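Local coordinates for RNA-induced transcriptional silencing complex protein tas3 (Schizosaccharomyces pombe, PDB 3D1B) that forms the core of the RITS silencing complex with Ago1 and Chp1 in RNAi-directed heterochromatin formation, this chain being the C-terminal alpha-helical motif of Tas3, at residues A[25-30]-A[109-114]; A[79-84]-A[97-102]; A[83-86]-A[91-94]. One frame throughout, in Å; residues are numbered along the deposited sequence.

Overall arrangement
Helix 89-105 takes part in contacts 2 and 3, and helix 109-122, which follows it in the chain, in contact 1. Contacts 2 and 3 lie along the same pair, helices 74-84 and 89-105, with centres about 8 Å apart: contact 3 near the connection between them, contact 2 further along. Contact 1, about 12 Å from contact 2 and 14 Å from contact 3 between centres, brings the early segment 25-30 against helix 109-122. I98 helps tie contacts 1 and 2 together, since its CD1 lies 3.6 Å from F27 CE2, while F80 of contact 2 packs on L109 and S113. Contact 3 meets contact 1 more loosely, through V94 and L25.

Contact 1: residues A[25-30]-A[109-114]; sequences LSFFQT and LDFASQ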
loop_
_atom_site.group_PDB
_atom_site.type_symbol
_atom_site.label_atom_id
_atom_site.label_comp_id
_atom_site.label_asym_id
_atom_site.label_seq_id
_atom_site.Cartn_x
_atom_site.Cartn_y
_atom_site.Cartn_z
ATOM N N LEU A 25 -3.843 0.191 19.931
ATOM C CA LEU A 25 -3.813 1.648 19.801
ATOM C C LEU A 25 -5.155 2.213 20.232
ATOM O O LEU A 25 -6.198 1.705 19.836
ATOM C CB LEU A 25 -3.543 2.052 18.351
ATOM C CG LEU A 25 -2.120 1.798 17.862
ATOM C CD1 LEU A 25 -2.051 2.000 16.354
ATOM C CD2 LEU A 25 -1.162 2.737 18.584
ATOM N N SER A 26 -5.126 3.272 21.032
ATOM C CA SER A 26 -6.358 3.890 21.502
ATOM C C SER A 26 -7.221 4.321 20.324
ATOM O O SER A 26 -8.449 4.197 20.355
ATOM C CB SER A 26 -6.037 5.096 22.384
ATOM O OG SER A 26 -5.305 4.692 23.530
ATOM N N PHE A 27 -6.570 4.825 19.281
ATOM C CA PHE A 27 -7.269 5.277 18.085
ATOM C C PHE A 27 -8.045 4.131 17.440
ATOM O O PHE A 27 -9.153 4.318 16.940
ATOM C CB PHE A 27 -6.253 5.869 17.102
ATOM C CG PHE A 27 -6.856 6.417 15.838
ATOM C CD1 PHE A 27 -7.859 7.383 15.883
ATOM C CD2 PHE A 27 -6.398 5.980 14.596
ATOM C CE1 PHE A 27 -8.399 7.911 14.706
ATOM C CE2 PHE A 27 -6.928 6.499 13.413
ATOM C CZ PHE A 27 -7.932 7.467 13.471
ATOM N N PHE A 28 -7.458 2.940 17.444
ATOM C CA PHE A 28 -8.114 1.777 16.869
ATOM C C PHE A 28 -9.294 1.380 17.755
ATOM O O PHE A 28 -10.392 1.114 17.266
ATOM C CB PHE A 28 -7.129 0.605 16.792
ATOM C CG PHE A 28 -7.720 -0.651 16.213
ATOM C CD1 PHE A 28 -7.668 -0.899 14.842
ATOM C CD2 PHE A 28 -8.325 -1.593 17.042
ATOM C CE1 PHE A 28 -8.209 -2.075 14.302
ATOM C CE2 PHE A 28 -8.868 -2.768 16.515
ATOM C CZ PHE A 28 -8.810 -3.012 15.144
ATOM N N GLN A 29 -9.059 1.369 19.062
ATOM C CA GLN A 29 -10.081 0.964 20.024
ATOM C C GLN A 29 -11.235 1.940 20.216
ATOM O O GLN A 29 -12.212 1.606 20.885
ATOM C CB GLN A 29 -9.429 0.650 21.376
ATOM C CG GLN A 29 -8.333 -0.398 21.273
ATOM C CD GLN A 29 -7.939 -0.992 22.613
ATOM O OE1 GLN A 29 -8.110 -0.366 23.653
ATOM N NE2 GLN A 29 -7.388 -2.203 22.587
ATOM N N THR A 30 -11.125 3.146 19.664
ATOM C CA THR A 30 -12.216 4.107 19.770
ATOM C C THR A 30 -12.973 4.177 18.446
ATOM O O THR A 30 -13.968 4.888 18.330
ATOM C CB THR A 30 -11.721 5.527 20.153
ATOM O OG1 THR A 30 -10.713 5.962 19.236
ATOM C CG2 THR A 30 -11.161 5.527 21.560
ATOM N N LEU A 109 -2.758 17.328 13.646
ATOM C CA LEU A 109 -1.369 16.888 13.786
ATOM C C LEU A 109 -1.018 16.528 15.235
ATOM O O LEU A 109 -0.298 15.561 15.482
ATOM C CB LEU A 109 -0.411 17.966 13.269
ATOM C CG LEU A 109 1.038 17.517 13.047
ATOM C CD1 LEU A 109 1.083 16.499 11.910
ATOM C CD2 LEU A 109 1.918 18.718 12.715
ATOM N N ASP A 110 -1.519 17.299 16.200
ATOM C CA ASP A 110 -1.231 16.998 17.599
ATOM C C ASP A 110 -1.750 15.607 17.948
ATOM O O ASP A 110 -1.105 14.864 18.687
ATOM C CB ASP A 110 -1.884 18.023 18.530
ATOM C CG ASP A 110 -1.313 19.414 18.355
ATOM O OD1 ASP A 110 -0.073 19.546 18.317
ATOM O OD2 ASP A 110 -2.108 20.376 18.266
ATOM N N PHE A 111 -2.918 15.263 17.413
ATOM C CA PHE A 111 -3.528 13.957 17.660
ATOM C C PHE A 111 -2.673 12.877 16.993
ATOM O O PHE A 111 -2.432 11.807 17.569
ATOM C CB PHE A 111 -4.948 13.943 17.085
ATOM C CG PHE A 111 -5.742 12.713 17.432
ATOM C CD1 PHE A 111 -6.180 12.495 18.736
ATOM C CD2 PHE A 111 -6.082 11.789 16.450
ATOM C CE1 PHE A 111 -6.954 11.369 19.051
ATOM C CE2 PHE A 111 -6.853 10.665 16.753
ATOM C CZ PHE A 111 -7.288 10.457 18.056
ATOM N N ALA A 112 -2.209 13.160 15.779
ATOM C CA ALA A 112 -1.370 12.209 15.059
ATOM C C ALA A 112 -0.115 11.921 15.879
ATOM O O ALA A 112 0.332 10.785 15.959
ATOM C CB ALA A 112 -0.986 12.770 13.693
ATOM N N SER A 113 0.454 12.958 16.488
ATOM C CA SER A 113 1.651 12.783 17.297
ATOM C C SER A 113 1.368 11.893 18.507
ATOM O O SER A 113 2.217 11.099 18.910
ATOM C CB SER A 113 2.194 14.141 17.748
ATOM O OG SER A 113 2.743 14.846 16.640
ATOM N N GLN A 114 0.175 12.015 19.080
ATOM C CA GLN A 114 -0.186 11.182 20.222
ATOM C C GLN A 114 -0.259 9.716 19.793
ATOM O O GLN A 114 0.248 8.831 20.484
ATOM C CB GLN A 114 -1.533 11.614 20.804
ATOM C CG GLN A 114 -1.526 12.997 21.424
ATOM C CD GLN A 114 -2.906 13.421 21.891
ATOM O OE1 GLN A 114 -3.500 12.784 22.763
ATOM N NE2 GLN A 114 -3.425 14.495 21.309
#
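L25 O takes the backbone N of Q29 at 3.0 Å and, weakly, that of F28, closing the short helical turn from which F27 meets F111. These two phenylalanines alone make the contact between 25-30 and 109-114. F27 CD1 comes to the edge of the F111 ring, in its plane, and touches CE2 of F111 at 3.5 Å; CE1 of F27 is 3.8 Å from the same atom. The ring planes stand at 78° with centroids 5.7 Å apart, the approach being oblique as seen from F27. Each ring has CG trans to the backbone N (chi1 -178° in F27, -173° in F111), which extends it across the gap between backbones whose nearest CA atoms, those of F27 and F111, are 9.5 Å apart. F66 touches both rings, P67 adds to F111, and I98 and I115 pack on buried F27. Nearby, E118 OE1 accepts a hydrogen bond from S26 N. Here segment 25-30, with its short helix, is joined to helix 109-122 across 78 intervening residues, a long-range helix-helix contact within the all-alpha fold of the Tas3 C-terminal motif.

Contact 2: residues A[79-84]-A[97-102]; sequences MFLSNL and SIYKLV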
loop_
_atom_site.group_PDB
_atom_site.type_symbol
_atom_site.label_atom_id
_atom_site.label_comp_id
_atom_site.label_asym_id
_atom_site.label_seq_id
_atom_site.Cartn_x
_atom_site.Cartn_y
_atom_site.Cartn_z
ATOM N N MET A 79 8.363 19.193 10.844
ATOM C CA MET A 79 9.003 18.674 12.046
ATOM C C MET A 79 8.429 17.288 12.339
ATOM O O MET A 79 9.140 16.401 12.809
ATOM C CB MET A 79 8.756 19.610 13.230
ATOM C CG MET A 79 9.705 19.396 14.403
ATOM S SD MET A 79 11.438 19.640 13.935
ATOM C CE MET A 79 11.411 21.310 13.492
ATOM N N PHE A 80 7.139 17.105 12.058
ATOM C CA PHE A 80 6.490 15.810 12.284
ATOM C C PHE A 80 7.152 14.755 11.406
ATOM O O PHE A 80 7.427 13.643 11.856
ATOM C CB PHE A 80 4.998 15.880 11.938
ATOM C CG PHE A 80 4.276 14.559 12.068
ATOM C CD1 PHE A 80 3.730 14.161 13.290
ATOM C CD2 PHE A 80 4.160 13.705 10.973
ATOM C CE1 PHE A 80 3.079 12.930 13.419
ATOM C CE2 PHE A 80 3.507 12.464 11.094
ATOM C CZ PHE A 80 2.970 12.082 12.319
ATOM N N LEU A 81 7.410 15.109 10.147
ATOM C CA LEU A 81 8.030 14.172 9.215
ATOM C C LEU A 81 9.488 13.896 9.571
ATOM O O LEU A 81 9.964 12.773 9.409
ATOM C CB LEU A 81 7.923 14.698 7.778
ATOM C CG LEU A 81 6.501 14.711 7.195
ATOM C CD1 LEU A 81 6.503 15.396 5.834
ATOM C CD2 LEU A 81 5.972 13.279 7.077
ATOM N N SER A 82 10.201 14.911 10.051
ATOM C CA SER A 82 11.597 14.704 10.427
ATOM C C SER A 82 11.651 13.730 11.593
ATOM O O SER A 82 12.543 12.887 11.673
ATOM C CB SER A 82 12.270 16.024 10.826
ATOM O OG SER A 82 12.826 16.674 9.693
ATOM N N ASN A 83 10.677 13.838 12.490
ATOM C CA ASN A 83 10.619 12.963 13.648
ATOM C C ASN A 83 10.200 11.560 13.233
ATOM O O ASN A 83 10.682 10.572 13.788
ATOM C CB ASN A 83 9.634 13.521 14.682
ATOM C CG ASN A 83 9.509 12.633 15.900
ATOM O OD1 ASN A 83 8.513 11.928 16.070
ATOM N ND2 ASN A 83 10.530 12.650 16.750
ATOM N N LEU A 84 9.313 11.477 12.243
ATOM C CA LEU A 84 8.819 10.193 11.758
ATOM C C LEU A 84 9.940 9.330 11.184
ATOM O O LEU A 84 9.942 8.108 11.351
ATOM C CB LEU A 84 7.740 10.422 10.691
ATOM C CG LEU A 84 7.076 9.169 10.109
ATOM C CD1 LEU A 84 6.501 8.303 11.239
ATOM C CD2 LEU A 84 5.971 9.581 9.139
ATOM N N SER A 97 0.882 6.108 7.864
ATOM C CA SER A 97 -0.517 5.851 7.542
ATOM C C SER A 97 -1.446 6.896 8.163
ATOM O O SER A 97 -2.431 7.299 7.544
ATOM C CB SER A 97 -0.914 4.443 8.002
ATOM O OG SER A 97 -0.623 4.260 9.375
ATOM N N ILE A 98 -1.134 7.340 9.378
ATOM C CA ILE A 98 -1.953 8.351 10.037
ATOM C C ILE A 98 -1.736 9.702 9.362
ATOM O O ILE A 98 -2.661 10.508 9.264
ATOM C CB ILE A 98 -1.617 8.468 11.544
ATOM C CG1 ILE A 98 -2.021 7.181 12.271
ATOM C CG2 ILE A 98 -2.360 9.649 12.161
ATOM C CD1 ILE A 98 -3.525 6.913 12.264
ATOM N N TYR A 99 -0.521 9.943 8.877
ATOM C CA TYR A 99 -0.239 11.212 8.208
ATOM C C TYR A 99 -1.081 11.352 6.934
ATOM O O TYR A 99 -1.353 12.467 6.478
ATOM C CB TYR A 99 1.253 11.335 7.885
ATOM C CG TYR A 99 1.631 12.732 7.447
ATOM C CD1 TYR A 99 1.497 13.811 8.320
ATOM C CD2 TYR A 99 2.059 12.985 6.140
ATOM C CE1 TYR A 99 1.774 15.115 7.907
ATOM C CE2 TYR A 99 2.341 14.290 5.716
ATOM C CZ TYR A 99 2.194 15.345 6.605
ATOM O OH TYR A 99 2.460 16.633 6.198
ATOM N N LYS A 100 -1.488 10.226 6.347
ATOM C CA LYS A 100 -2.347 10.258 5.161
ATOM C C LYS A 100 -3.662 10.922 5.565
ATOM O O LYS A 100 -4.309 11.595 4.764
ATOM C CB LYS A 100 -2.684 8.846 4.665
ATOM C CG LYS A 100 -1.518 8.022 4.193
ATOM C CD LYS A 100 -0.879 8.624 2.954
ATOM C CE LYS A 100 0.353 7.824 2.562
ATOM N NZ LYS A 100 1.190 8.556 1.571
ATOM N N LEU A 101 -4.067 10.699 6.816
ATOM C CA LEU A 101 -5.310 11.269 7.327
ATOM C C LEU A 101 -5.126 12.739 7.676
ATOM O O LEU A 101 -6.070 13.527 7.609
ATOM C CB LEU A 101 -5.779 10.486 8.562
ATOM C CG LEU A 101 -6.110 9.009 8.310
ATOM C CD1 LEU A 101 -6.679 8.410 9.591
ATOM C CD2 LEU A 101 -7.106 8.863 7.178
ATOM N N VAL A 102 -3.910 13.107 8.061
ATOM C CA VAL A 102 -3.622 14.502 8.387
ATOM C C VAL A 102 -3.785 15.342 7.120
ATOM O O VAL A 102 -4.540 16.321 7.093
ATOM C CB VAL A 102 -2.177 14.662 8.927
ATOM C CG1 VAL A 102 -1.804 16.139 9.012
ATOM C CG2 VAL A 102 -2.065 14.002 10.300
#
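Y99 meets two side chains of helix 74-84, F80 and L81, in quite different ways. CD2 of L81 sits over one face of the tyrosine ring, displaced toward the rim on the CE2 and CD2 side, 4.1 Å from the ring centroid and 16° off the normal, in a CH-pi contact. The leucine side chain crosses that of Y99 at about a right angle, offering a single methyl to the face. The F80 ring lies nearly parallel to that of Y99, at 19°, but the two are slid apart, with centroids 5.5 Å from each other and little overlap. The touch is therefore concentrated at CE2 and CD2 of F80, which lie 3.7 and 3.8 Å from Y99 CD1, and the side chains pass one another in opposite directions.

Y99 reaches this place with CG trans to the backbone N, chi1 -169°, while L81 has CG anti to its carbonyl carbon, beside the backbone N. Helices 74-84 and 89-105 run in opposite senses and are joined by a short connection, forming a helical hairpin with the tyrosine lodged between its arms. At the far end of the ring, Y99 OH has a weak hydrogen bond with Q77 OE1.

Behind the first shell, L109 and S113 of helix 109-122 pack on buried F80, and I98 touches A112 of the same helix. In helix 89-105 the carbonyl oxygen of I98 accepts from two backbone donors, L101 N at 2.8 Å and V102 N at 3.1 Å. Y99 O and the side-chain hydroxyl of T103 are hydrogen-bonded, and K100 O accepts from N71 ND2 of the second subunit.

Contact 3: residues A[83-86]-A[91-94]; sequences NLEK and AKAV
K92 lays its aliphatic chain along the backbone of L84 and E85, with CE 3.6 Å from L84 O. At the end of the chain, K92 NZ donates a hydrogen bond to E85 O at 3.2 Å. The donor stands 41° above the carbonyl plane, with a C=O...N angle of 127°. The chain leaves the helix fully extended and bends only at chi3 (-66°), a turn that carries CE and NZ across these carbonyls. In return, CD1 of L84 rests 3.6 Å from K92 O, so each residue packs against the other's backbone.

This exchange lies at the connection of the helical hairpin formed by helices 74-84 and 89-105, where the chain turns back after only a few residues. The ammonium group probably also eases the local negative potential of the carbonyls there. With E85 OE1 it forms no salt bridge, the gap to NZ being 4.5 Å; one water spans it instead, donating to OE1 at 2.6 Å and accepting from NZ at 2.8 Å. A second water accepts from NZ and donates to E85 O, reinforcing the direct bond.

A methionine in place of this lysine would probably leave E85 O without its direct donor and both waters without the N-H donor they share.

Elsewhere on helix 89-105, A91 packs on L116 and V94 on I115 and A119 of helix 109-122, while E123 OE1 accepts from A91 N.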
loop_
_atom_site.group_PDB
_atom_site.type_symbol
_atom_site.label_atom_id
_atom_site.label_comp_id
_atom_site.label_asym_id
_atom_site.label_seq_id
_atom_site.Cartn_x
_atom_site.Cartn_y
_atom_site.Cartn_z
ATOM N N ASN A 83 10.677 13.838 12.490
ATOM C CA ASN A 83 10.619 12.963 13.648
ATOM C C ASN A 83 10.200 11.560 13.233
ATOM O O ASN A 83 10.682 10.572 13.788
ATOM C CB ASN A 83 9.634 13.521 14.682
ATOM C CG ASN A 83 9.509 12.633 15.900
ATOM O OD1 ASN A 83 8.513 11.928 16.070
ATOM N ND2 ASN A 83 10.530 12.650 16.750
ATOM N N LEU A 84 9.313 11.477 12.243
ATOM C CA LEU A 84 8.819 10.193 11.758
ATOM C C LEU A 84 9.940 9.330 11.184
ATOM O O LEU A 84 9.942 8.108 11.351
ATOM C CB LEU A 84 7.740 10.422 10.691
ATOM C CG LEU A 84 7.076 9.169 10.109
ATOM C CD1 LEU A 84 6.501 8.303 11.239
ATOM C CD2 LEU A 84 5.971 9.581 9.139
ATOM N N GLU A 85 10.891 9.968 10.509
ATOM C CA GLU A 85 12.018 9.255 9.904
ATOM C C GLU A 85 12.849 8.472 10.920
ATOM O O GLU A 85 13.495 7.487 10.566
ATOM C CB GLU A 85 12.941 10.246 9.187
ATOM C CG GLU A 85 12.340 10.868 7.937
ATOM C CD GLU A 85 12.522 9.998 6.707
ATOM O OE1 GLU A 85 12.900 8.813 6.868
ATOM O OE2 GLU A 85 12.280 10.500 5.586
ATOM N N LYS A 86 12.825 8.909 12.176
ATOM C CA LYS A 86 13.617 8.273 13.228
ATOM C C LYS A 86 12.923 7.164 13.996
ATOM O O LYS A 86 13.544 6.506 14.835
ATOM C CB LYS A 86 14.066 9.330 14.230
ATOM C CG LYS A 86 14.830 10.456 13.582
ATOM C CD LYS A 86 15.358 11.450 14.593
ATOM C CE LYS A 86 14.260 12.275 15.227
ATOM N NZ LYS A 86 14.865 13.486 15.846
ATOM N N ALA A 91 6.050 1.779 14.516
ATOM C CA ALA A 91 5.694 3.168 14.772
ATOM C C ALA A 91 5.783 3.997 13.498
ATOM O O ALA A 91 4.905 4.815 13.223
ATOM C CB ALA A 91 6.602 3.756 15.847
ATOM N N LYS A 92 6.840 3.790 12.719
ATOM C CA LYS A 92 7.008 4.545 11.477
ATOM C C LYS A 92 5.870 4.262 10.501
ATOM O O LYS A 92 5.365 5.171 9.839
ATOM C CB LYS A 92 8.349 4.206 10.814
ATOM C CG LYS A 92 8.595 5.003 9.535
ATOM C CD LYS A 92 9.943 4.689 8.893
ATOM C CE LYS A 92 11.106 5.135 9.764
ATOM N NZ LYS A 92 12.414 4.918 9.059
ATOM N N ALA A 93 5.471 2.997 10.402
ATOM C CA ALA A 93 4.388 2.625 9.498
ATOM C C ALA A 93 3.066 3.225 9.970
ATOM O O ALA A 93 2.235 3.635 9.158
ATOM C CB ALA A 93 4.280 1.106 9.402
ATOM N N VAL A 94 2.860 3.245 11.283
ATOM C CA VAL A 94 1.646 3.833 11.846
ATOM C C VAL A 94 1.658 5.330 11.551
ATOM O O VAL A 94 0.660 5.892 11.107
ATOM C CB VAL A 94 1.578 3.624 13.371
ATOM C CG1 VAL A 94 0.455 4.470 13.970
ATOM C CG2 VAL A 94 1.355 2.153 13.673
HETATM O O HOH W 1 12.218 6.275 6.634
HETATM O O HOH W 2 13.950 4.739 11.363
#